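Local coordinates for glycosyltransferase (Rickettsia africae, PDB 7MI0), which probably transfers sugar residues as a GT-B-type glycosyltransferase, although its donor and acceptor substrates are not established, at residues Y286-E300 against E308-G322. Sequence-based numbering, arbitrary orientation.
Sequences YGISDIIISASIEPE and EGQAMKKLVIATNIG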
# COMPACT_ATOMS: atom_id res chain seq x y z
N TYR A 286 -10.41 4.15 12.80
CA TYR A 286 -10.87 5.16 11.85
C TYR A 286 -12.21 5.74 12.28
O TYR A 286 -12.41 6.96 12.29
CB TYR A 286 -10.97 4.57 10.45
CG TYR A 286 -9.66 4.44 9.70
CD1 TYR A 286 -9.02 5.56 9.17
CD2 TYR A 286 -9.07 3.20 9.48
CE1 TYR A 286 -7.84 5.45 8.46
CE2 TYR A 286 -7.89 3.08 8.78
CZ TYR A 286 -7.28 4.20 8.27
OH TYR A 286 -6.10 4.08 7.57
N GLY A 287 -13.14 4.86 12.67
CA GLY A 287 -14.48 5.31 13.00
C GLY A 287 -14.53 6.31 14.14
O GLY A 287 -15.39 7.19 14.15
N ILE A 288 -13.61 6.20 15.10
CA ILE A 288 -13.58 7.14 16.22
C ILE A 288 -12.86 8.42 15.88
O ILE A 288 -12.91 9.37 16.67
CB ILE A 288 -12.93 6.55 17.49
CG1 ILE A 288 -11.44 6.28 17.26
CG2 ILE A 288 -13.66 5.29 17.93
CD1 ILE A 288 -10.71 5.82 18.51
N SER A 289 -12.19 8.48 14.74
CA SER A 289 -11.41 9.64 14.36
C SER A 289 -12.21 10.55 13.43
O SER A 289 -13.17 10.13 12.78
CB SER A 289 -10.11 9.21 13.68
OG SER A 289 -9.50 8.15 14.39
N ASP A 290 -11.80 11.81 13.39
CA ASP A 290 -12.37 12.79 12.48
C ASP A 290 -11.41 13.25 11.40
O ASP A 290 -11.85 13.61 10.31
CB ASP A 290 -12.86 14.02 13.27
CG ASP A 290 -13.71 13.64 14.48
OD1 ASP A 290 -14.72 12.92 14.30
OD2 ASP A 290 -13.37 14.06 15.60
N ILE A 291 -10.10 13.24 11.67
CA ILE A 291 -9.08 13.68 10.73
C ILE A 291 -7.97 12.64 10.67
O ILE A 291 -7.45 12.23 11.71
CB ILE A 291 -8.51 15.06 11.12
CG1 ILE A 291 -9.61 16.12 11.13
CG2 ILE A 291 -7.38 15.46 10.17
CD1 ILE A 291 -9.23 17.36 11.89
N ILE A 292 -7.60 12.23 9.46
CA ILE A 292 -6.53 11.25 9.23
C ILE A 292 -5.33 11.97 8.63
O ILE A 292 -5.49 12.85 7.78
CB ILE A 292 -6.99 10.10 8.32
CG1 ILE A 292 -8.33 9.56 8.77
CG2 ILE A 292 -5.96 8.99 8.32
CD1 ILE A 292 -8.30 8.95 10.15
N ILE A 293 -4.13 11.57 9.05
CA ILE A 293 -2.90 12.29 8.69
C ILE A 293 -1.92 11.33 8.02
O ILE A 293 -1.57 10.29 8.60
CB ILE A 293 -2.24 12.95 9.90
CG1 ILE A 293 -3.19 13.94 10.58
CG2 ILE A 293 -0.94 13.64 9.48
CD1 ILE A 293 -3.51 15.16 9.75
N SER A 294 -1.47 11.68 6.82
CA SER A 294 -0.24 11.16 6.24
C SER A 294 0.71 12.33 6.09
O SER A 294 0.41 13.29 5.36
CB SER A 294 -0.48 10.49 4.89
OG SER A 294 0.74 10.44 4.16
N ALA A 295 1.84 12.27 6.77
CA ALA A 295 2.77 13.39 6.83
C ALA A 295 4.15 13.01 6.32
O ALA A 295 5.15 13.62 6.71
CB ALA A 295 2.86 13.92 8.26
N SER A 296 4.22 12.02 5.43
CA SER A 296 5.51 11.51 4.98
C SER A 296 6.30 12.60 4.27
O SER A 296 5.76 13.34 3.44
CB SER A 296 5.30 10.31 4.05
OG SER A 296 4.45 9.35 4.64
N ILE A 297 7.58 12.70 4.62
CA ILE A 297 8.46 13.70 4.01
C ILE A 297 9.33 13.11 2.92
O ILE A 297 10.08 13.85 2.26
CB ILE A 297 9.32 14.39 5.08
CG1 ILE A 297 10.20 13.37 5.80
CG2 ILE A 297 8.43 15.10 6.08
CD1 ILE A 297 10.96 13.94 6.97
N GLU A 298 9.28 11.79 2.72
CA GLU A 298 9.88 11.12 1.58
C GLU A 298 8.78 10.39 0.81
O GLU A 298 7.85 9.85 1.43
CB GLU A 298 10.98 10.14 2.02
CG GLU A 298 12.24 10.84 2.52
CD GLU A 298 13.38 9.88 2.87
OE1 GLU A 298 13.46 8.79 2.27
OE2 GLU A 298 14.19 10.24 3.75
N PRO A 299 8.84 10.36 -0.52
CA PRO A 299 7.68 9.94 -1.30
C PRO A 299 7.33 8.48 -1.08
O PRO A 299 8.19 7.64 -0.82
CB PRO A 299 8.11 10.20 -2.75
CG PRO A 299 9.61 10.10 -2.70
CD PRO A 299 10.01 10.65 -1.37
N GLU A 300 6.04 8.19 -1.19
CA GLU A 300 5.52 6.84 -1.10
C GLU A 300 4.87 6.47 -2.42
O GLU A 300 4.23 7.32 -3.06
CB GLU A 300 4.52 6.69 0.04
CG GLU A 300 5.14 6.86 1.42
CD GLU A 300 4.13 6.69 2.53
OE1 GLU A 300 3.25 7.57 2.69
OE2 GLU A 300 4.22 5.66 3.24
N GLU A 308 -7.63 4.37 2.68
CA GLU A 308 -8.40 3.78 3.77
C GLU A 308 -9.20 4.83 4.52
O GLU A 308 -10.36 4.60 4.88
CB GLU A 308 -7.47 3.04 4.73
CG GLU A 308 -7.09 1.65 4.28
CD GLU A 308 -6.10 0.98 5.22
OE1 GLU A 308 -5.68 1.63 6.20
OE2 GLU A 308 -5.75 -0.19 4.97
N GLY A 309 -8.61 6.00 4.76
CA GLY A 309 -9.34 7.06 5.43
C GLY A 309 -10.47 7.62 4.58
O GLY A 309 -11.54 7.93 5.09
N GLN A 310 -10.23 7.77 3.28
CA GLN A 310 -11.30 8.22 2.39
C GLN A 310 -12.45 7.23 2.37
O GLN A 310 -13.62 7.62 2.32
CB GLN A 310 -10.75 8.44 0.99
CG GLN A 310 -9.96 9.71 0.81
CD GLN A 310 -9.39 9.83 -0.58
OE1 GLN A 310 -8.66 8.95 -1.04
NE2 GLN A 310 -9.72 10.92 -1.27
N ALA A 311 -12.14 5.93 2.40
CA ALA A 311 -13.20 4.92 2.44
C ALA A 311 -14.07 5.07 3.68
O ALA A 311 -15.26 4.75 3.65
CB ALA A 311 -12.59 3.52 2.37
N MET A 312 -13.49 5.54 4.78
CA MET A 312 -14.21 5.64 6.05
C MET A 312 -14.91 6.98 6.23
O MET A 312 -15.36 7.28 7.34
CB MET A 312 -13.24 5.38 7.21
CG MET A 312 -12.71 3.96 7.26
SD MET A 312 -13.99 2.69 7.35
CE MET A 312 -14.74 3.08 8.93
N LYS A 313 -15.01 7.79 5.16
CA LYS A 313 -15.75 9.06 5.18
C LYS A 313 -15.13 10.06 6.16
O LYS A 313 -15.83 10.72 6.93
CB LYS A 313 -17.24 8.85 5.49
CG LYS A 313 -18.04 8.13 4.41
CD LYS A 313 -19.50 7.93 4.82
CE LYS A 313 -20.38 7.54 3.64
NZ LYS A 313 -21.81 7.36 4.00
N LYS A 314 -13.80 10.18 6.12
CA LYS A 314 -13.07 11.06 7.02
C LYS A 314 -12.48 12.24 6.26
O LYS A 314 -12.35 12.23 5.04
CB LYS A 314 -11.95 10.29 7.73
CG LYS A 314 -12.45 9.10 8.52
CD LYS A 314 -13.50 9.53 9.54
CE LYS A 314 -14.23 8.33 10.11
NZ LYS A 314 -15.10 8.68 11.26
N LEU A 315 -12.13 13.29 7.01
CA LEU A 315 -11.33 14.37 6.46
C LEU A 315 -9.87 13.93 6.44
O LEU A 315 -9.31 13.59 7.49
CB LEU A 315 -11.51 15.65 7.27
CG LEU A 315 -12.89 16.29 7.22
CD1 LEU A 315 -12.87 17.63 7.94
CD2 LEU A 315 -13.38 16.46 5.78
N VAL A 316 -9.27 13.92 5.26
CA VAL A 316 -7.95 13.34 5.04
C VAL A 316 -6.97 14.45 4.66
O VAL A 316 -7.26 15.27 3.77
CB VAL A 316 -7.98 12.25 3.95
CG1 VAL A 316 -6.59 11.99 3.42
CG2 VAL A 316 -8.61 10.98 4.50
N ILE A 317 -5.82 14.46 5.31
CA ILE A 317 -4.75 15.42 5.06
C ILE A 317 -3.48 14.63 4.75
O ILE A 317 -3.00 13.86 5.59
CB ILE A 317 -4.54 16.35 6.27
CG1 ILE A 317 -5.81 17.12 6.58
CG2 ILE A 317 -3.39 17.29 6.02
CD1 ILE A 317 -5.65 18.09 7.74
N ALA A 318 -2.94 14.81 3.54
CA ALA A 318 -1.76 14.07 3.09
C ALA A 318 -0.73 15.02 2.50
O ALA A 318 -1.06 16.05 1.91
CB ALA A 318 -2.12 13.01 2.05
N THR A 319 0.54 14.65 2.67
CA THR A 319 1.63 15.43 2.09
C THR A 319 1.67 15.22 0.58
O THR A 319 1.49 14.11 0.09
CB THR A 319 2.97 15.03 2.70
OG1 THR A 319 3.05 13.60 2.80
CG2 THR A 319 3.13 15.64 4.07
N ASN A 320 1.89 16.32 -0.14
CA ASN A 320 1.87 16.30 -1.60
C ASN A 320 3.21 15.77 -2.10
O ASN A 320 4.10 16.51 -2.53
CB ASN A 320 1.58 17.69 -2.14
CG ASN A 320 1.57 17.73 -3.65
OD1 ASN A 320 1.56 16.69 -4.31
ND2 ASN A 320 1.59 18.94 -4.21
N ILE A 321 3.35 14.45 -2.06
CA ILE A 321 4.63 13.83 -2.37
C ILE A 321 4.42 12.36 -2.72
O ILE A 321 3.69 11.63 -2.04
CB ILE A 321 5.61 14.00 -1.19
CG1 ILE A 321 6.98 13.44 -1.53
CG2 ILE A 321 5.07 13.35 0.08
CD1 ILE A 321 7.96 13.55 -0.39
N GLY A 322 5.05 11.91 -3.80
CA GLY A 322 4.88 10.54 -4.23
C GLY A 322 3.45 10.28 -4.67
O GLY A 322 2.73 11.18 -5.11
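Tyr286, near the end of helix 282-287, lays its ring against the last turn of helix 304-311 and Met312, the first residue after it. Glu308 C lies over one face of the Tyr286 ring, and Gly309 CA lies 3.7 Å from Tyr286 CE1. Met312 crosses the tyrosine at about a right angle, with Met312 CG 3.7 Å from Tyr286 CB. The phenol OH of Tyr286 donates to Glu308 OE1 (2.8 Å) on the anti lone pair, with ring and carboxylate planes 88° apart; OE2 of the same carboxylate pairs with Arg304. Lys314 bends once, at chi2 (-57°), and then runs extended to the backbone carbonyls of Gly287 and Ser289. Its NZ meets Ser289 O at 2.9 Å, almost in line with the carbonyl, and weakly takes Gly287 O, while its CB rests on Ile292 CG1.

Beyond this, strands 291-294 and 315-319 pair in parallel in the six-stranded sheet, joined by helix 304-311 in a beta-alpha-beta crossover. Ile292 N bonds to Leu315 O, Ile317 N to Ile292 O and Ser294 N to Ile317 O. Ile293 and Ile317 lie side by side on the face that also carries Ile291 and Leu315; helix 342-355 covers Ile291 and Ile317. On the other face, Ile292 meets Val316, and Ser294 CB touches Ala318 CB at 4.1 Å, with Ile306 packed over Ser294, Val316 and Ala318.

Past the strands, Thr319 OG1 donates to Ser296 O (2.8 Å) in the carbonyl plane, and Ile321 CG1 packs obliquely against Pro299 CB at 3.6 Å. The Ser289 and, weakly, Gly287 carbonyls probably stabilise the Lys314 charge; with Thr319, side-chain-to-carbonyl bonds tie the loops either side of a backbone-bonded, largely apolar strand pair in this Rossmann-like GT-B domain.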